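Local coordinates for protein probable acrylyl-CoA reductase AcuI (Escherichia coli, PDB 1O89) that probably reduces acrylyl-CoA to propanoyl-CoA with NADPH, working as a homodimer of the zinc-containing alcohol dehydrogenase family, at residues V131-P134 and Q135-A139; R215-R219 and D220-E224. All coordinates share one frame; numbering follows the deposited sequence.

Contact 1 (V131-P134 and Q135-A139); sequences VAMP and QGLDA
Leu137 N donates to Pro134 O at 3.2 Å, with an N-H...O angle of 158°, and closes a four-residue turn. Gln135 and Gly136 take the two middle positions of this type II beta turn, and Gly136 has the positive phi (98°) found at its third position. On one flank Met133 reaches over the chain that leaves the turn. Its CG stands anti to the backbone N (chi1 -170°), and bends at chi2 and chi3 carry the thioether back across Leu137 at about a right angle. CG lies 3.4 Å from Leu137 O, while SD is 3.7 Å from Asp138 C. The Pro134 ring has a looser neighbour in Leu137, with Pro134 CG 4.5 Å from Leu137 CD1. Trp300 of helix 293-306 touches both of these side chains, and Ile145 also meets Leu137. Asp138 OD1 accepts from Lys141 N, just past the segment, and caps the first turn of helix 139-161. The arrangement is thus a type II turn running into an Asp N-cap, joining strand 131-132 to helix 139-161.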
loop_
_atom_site.group_PDB
_atom_site.type_symbol
_atom_site.label_atom_id
_atom_site.label_comp_id
_atom_site.label_asym_id
_atom_site.label_seq_id
_atom_site.Cartn_x
_atom_site.Cartn_y
_atom_site.Cartn_z
ATOM N N VAL A 131 -12.780 -15.803 19.148
ATOM C CA VAL A 131 -11.588 -15.413 19.862
ATOM C C VAL A 131 -11.783 -15.724 21.340
ATOM O O VAL A 131 -12.762 -15.275 21.954
ATOM C CB VAL A 131 -11.292 -13.912 19.679
ATOM C CG1 VAL A 131 -10.022 -13.515 20.442
ATOM C CG2 VAL A 131 -11.167 -13.579 18.204
ATOM N N ALA A 132 -10.848 -16.487 21.905
ATOM C CA ALA A 132 -10.814 -16.727 23.345
ATOM C C ALA A 132 -10.720 -15.384 24.054
ATOM O O ALA A 132 -9.907 -14.546 23.674
ATOM C CB ALA A 132 -9.631 -17.605 23.714
ATOM N N MET A 133 -11.568 -15.177 25.060
ATOM C CA MET A 133 -11.622 -13.903 25.770
ATOM C C MET A 133 -10.214 -13.609 26.247
ATOM O O MET A 133 -9.673 -14.386 27.019
ATOM C CB MET A 133 -12.587 -13.962 26.964
ATOM C CG MET A 133 -12.882 -12.611 27.628
ATOM S SD MET A 133 -13.921 -11.516 26.537
ATOM C CE MET A 133 -13.059 -10.281 26.501
ATOM N N PRO A 134 -9.601 -12.529 25.761
ATOM C CA PRO A 134 -8.250 -12.158 26.206
ATOM C C PRO A 134 -8.221 -11.746 27.674
ATOM O O PRO A 134 -9.207 -11.194 28.181
ATOM C CB PRO A 134 -7.897 -10.957 25.315
ATOM C CG PRO A 134 -8.884 -10.970 24.213
ATOM C CD PRO A 134 -10.115 -11.583 24.755
ATOM N N GLN A 135 -7.097 -12.010 28.336
ATOM C CA GLN A 135 -6.912 -11.616 29.724
ATOM C C GLN A 135 -7.037 -10.105 29.835
ATOM O O GLN A 135 -6.429 -9.369 29.061
ATOM C CB GLN A 135 -5.534 -12.055 30.236
ATOM C CG GLN A 135 -5.331 -13.573 30.295
ATOM C CD GLN A 135 -4.102 -13.975 31.106
ATOM O OE1 GLN A 135 -4.227 -14.539 32.198
ATOM N NE2 GLN A 135 -2.912 -13.686 30.573
ATOM N N GLY A 136 -7.832 -9.644 30.795
ATOM C CA GLY A 136 -8.023 -8.225 31.017
ATOM C C GLY A 136 -9.284 -7.664 30.384
ATOM O O GLY A 136 -9.622 -6.515 30.620
ATOM N N LEU A 137 -9.974 -8.456 29.580
ATOM C CA LEU A 137 -11.247 -8.039 29.000
ATOM C C LEU A 137 -12.360 -8.948 29.473
ATOM O O LEU A 137 -12.120 -10.103 29.802
ATOM C CB LEU A 137 -11.214 -8.107 27.469
ATOM C CG LEU A 137 -10.741 -6.948 26.596
ATOM C CD1 LEU A 137 -11.140 -7.241 25.161
ATOM C CD2 LEU A 137 -11.296 -5.607 27.047
ATOM N N ASP A 138 -13.581 -8.416 29.469
ATOM C CA ASP A 138 -14.804 -9.218 29.620
ATOM C C ASP A 138 -15.773 -8.948 28.453
ATOM O O ASP A 138 -15.478 -8.160 27.545
ATOM C CB ASP A 138 -15.457 -8.982 31.000
ATOM C CG ASP A 138 -15.945 -7.542 31.204
ATOM O OD1 ASP A 138 -16.314 -6.870 30.222
ATOM O OD2 ASP A 138 -16.024 -6.997 32.326
ATOM N N ALA A 139 -16.917 -9.628 28.470
ATOM C CA ALA A 139 -17.915 -9.528 27.404
ATOM C C ALA A 139 -18.361 -8.079 27.136
ATOM O O ALA A 139 -18.388 -7.632 26.007
ATOM C CB ALA A 139 -19.131 -10.402 27.771
#

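Contact 2 (R215-R219 and D220-E224); sequences RVLPR and DEFAE
Leu217 and Phe222 make the tight, inward part of this contact, Phe222 being buried. Leu217 comes to the rim of the phenyl ring, not over a face: CD1 is 3.7 Å from Phe222 CZ, and Leu217 CB also lies in the ring plane at the edge, 3.8 Å from Phe222 CE1. Pro218 O meets the same edge, 3.4 Å from Phe222 CD1. With CG anti to its carbonyl carbon (chi1 -70°), Phe222 carries the ring back to Leu217, where Val198 and Val244 also touch it. Between the two sides runs the backbone of a short 3-10 turn. Phe222 N bonds to Arg219 O at 3.1 Å, and Glu221 N reaches Pro218 O only weakly. On the solvent side Pro218, Arg219, Asp220 and Glu221 are all exposed. There the extended Glu221 chain lays its carboxylate beside the Pro218 ring, with OE2 3.6 Å from Pro218 CG. Bends at chi2 and chi3 bring the Arg219 guanidinium round to Asp220, where NH1 forms a salt bridge of 3.2 Å with Asp220 OD1; the guanidinium and carboxylate planes are 73° apart. Arg219 binds NADP(+), and its side chain lies close to Gly200, another residue of that site. The turn therefore belongs to the cofactor site at the edge of a Rossmann-type parallel sheet, where the chain leaves strand 213-218.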
loop_
_atom_site.group_PDB
_atom_site.type_symbol
_atom_site.label_atom_id
_atom_site.label_comp_id
_atom_site.label_asym_id
_atom_site.label_seq_id
_atom_site.Cartn_x
_atom_site.Cartn_y
_atom_site.Cartn_z
ATOM N N ARG A 215 -4.652 18.702 17.188
ATOM C CA ARG A 215 -5.445 19.658 16.410
ATOM C C ARG A 215 -6.530 18.963 15.597
ATOM O O ARG A 215 -6.452 17.763 15.316
ATOM C CB ARG A 215 -4.560 20.533 15.499
ATOM C CG ARG A 215 -3.126 20.041 15.322
ATOM C CD ARG A 215 -2.251 20.953 14.484
ATOM N NE ARG A 215 -1.745 20.293 13.280
ATOM C CZ ARG A 215 -2.089 20.602 12.028
ATOM N NH1 ARG A 215 -2.963 21.571 11.765
ATOM N NH2 ARG A 215 -1.550 19.937 11.013
ATOM N N VAL A 216 -7.544 19.737 15.227
ATOM C CA VAL A 216 -8.695 19.227 14.500
ATOM C C VAL A 216 -8.980 20.065 13.250
ATOM O O VAL A 216 -9.223 21.267 13.339
ATOM C CB VAL A 216 -9.949 19.204 15.390
ATOM C CG1 VAL A 216 -11.156 18.649 14.610
ATOM C CG2 VAL A 216 -9.692 18.407 16.687
ATOM N N LEU A 217 -8.961 19.412 12.091
ATOM C CA LEU A 217 -9.242 20.047 10.813
ATOM C C LEU A 217 -10.649 19.687 10.308
ATOM O O LEU A 217 -11.142 18.595 10.587
ATOM C CB LEU A 217 -8.186 19.595 9.797
ATOM C CG LEU A 217 -6.732 19.704 10.273
ATOM C CD1 LEU A 217 -5.775 19.240 9.201
ATOM C CD2 LEU A 217 -6.413 21.131 10.696
ATOM N N PRO A 218 -11.299 20.588 9.569
ATOM C CA PRO A 218 -12.575 20.259 8.916
ATOM C C PRO A 218 -12.415 19.334 7.698
ATOM O O PRO A 218 -11.403 19.400 6.995
ATOM C CB PRO A 218 -13.130 21.632 8.496
ATOM C CG PRO A 218 -11.945 22.534 8.402
ATOM C CD PRO A 218 -10.891 21.982 9.318
ATOM N N ARG A 219 -13.414 18.483 7.460
ATOM C CA ARG A 219 -13.395 17.558 6.324
ATOM C C ARG A 219 -13.469 18.288 4.982
ATOM O O ARG A 219 -13.068 17.729 3.957
ATOM C CB ARG A 219 -14.553 16.553 6.419
ATOM C CG ARG A 219 -14.406 15.299 5.516
ATOM C CD ARG A 219 -15.695 14.909 4.769
ATOM N NE ARG A 219 -15.741 15.419 3.391
ATOM C CZ ARG A 219 -16.492 16.444 2.946
ATOM N NH1 ARG A 219 -17.294 17.138 3.752
ATOM N NH2 ARG A 219 -16.431 16.785 1.662
ATOM N N ASP A 220 -13.980 19.523 5.002
ATOM C CA ASP A 220 -14.135 20.345 3.799
ATOM C C ASP A 220 -12.805 20.709 3.135
ATOM O O ASP A 220 -12.766 20.941 1.924
ATOM C CB ASP A 220 -14.919 21.630 4.122
ATOM C CG ASP A 220 -16.364 21.352 4.502
ATOM O OD1 ASP A 220 -16.783 20.177 4.412
ATOM O OD2 ASP A 220 -17.160 22.233 4.907
ATOM N N GLU A 221 -11.729 20.755 3.925
ATOM C CA GLU A 221 -10.386 21.061 3.420
ATOM C C GLU A 221 -9.740 19.851 2.746
ATOM O O GLU A 221 -8.709 19.985 2.091
ATOM C CB GLU A 221 -9.471 21.533 4.557
ATOM C CG GLU A 221 -9.748 22.934 5.084
ATOM C CD GLU A 221 -8.975 23.258 6.357
ATOM O OE1 GLU A 221 -8.117 22.439 6.764
ATOM O OE2 GLU A 221 -9.227 24.331 6.953
ATOM N N PHE A 222 -10.339 18.678 2.922
ATOM C CA PHE A 222 -9.829 17.437 2.350
ATOM C C PHE A 222 -10.686 16.996 1.166
ATOM O O PHE A 222 -11.327 15.948 1.201
ATOM C CB PHE A 222 -9.778 16.354 3.433
ATOM C CG PHE A 222 -8.724 16.600 4.469
ATOM C CD1 PHE A 222 -8.955 17.481 5.510
ATOM C CD2 PHE A 222 -7.493 15.973 4.382
ATOM C CE1 PHE A 222 -7.981 17.727 6.457
ATOM C CE2 PHE A 222 -6.511 16.201 5.329
ATOM C CZ PHE A 222 -6.752 17.083 6.368
ATOM N N ALA A 223 -10.693 17.820 0.120
ATOM C CA ALA A 223 -11.496 17.565 -1.074
ATOM C C ALA A 223 -10.577 17.441 -2.292
ATOM O O ALA A 223 -9.785 16.494 -2.372
ATOM C CB ALA A 223 -12.536 18.659 -1.254
ATOM N N GLU A 224 -10.650 18.378 -3.227
ATOM C CA GLU A 224 -9.807 18.301 -4.413
ATOM C C GLU A 224 -8.342 18.371 -3.976
ATOM O O GLU A 224 -8.005 18.955 -2.931
ATOM C CB GLU A 224 -10.145 19.405 -5.441
ATOM C CG GLU A 224 -10.421 18.890 -6.858
ATOM C CD GLU A 224 -9.757 19.722 -7.951
ATOM O OE1 GLU A 224 -8.551 19.519 -8.225
ATOM O OE2 GLU A 224 -10.444 20.577 -8.556
#

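Overall arrangement
Contact 1 and contact 2 lie on opposite sides of the chain's centre, their centres 37 Å apart and their nearest atoms about 26 Å apart, so neither touches the other. They follow in series along the chain. Contact 1 leaves strand 131-132 of the mixed sheet, in the GroES-like part of the protein, and leads into helix 139-161. The chain then builds strands 170-173 and 195-199 of the six-stranded parallel sheet before contact 2, which takes in part of edge strand 213-218. The two share no strand or helix. Contact 2 lies at the NADP(+) site, whereas contact 1 is structural packing away from the annotated sites.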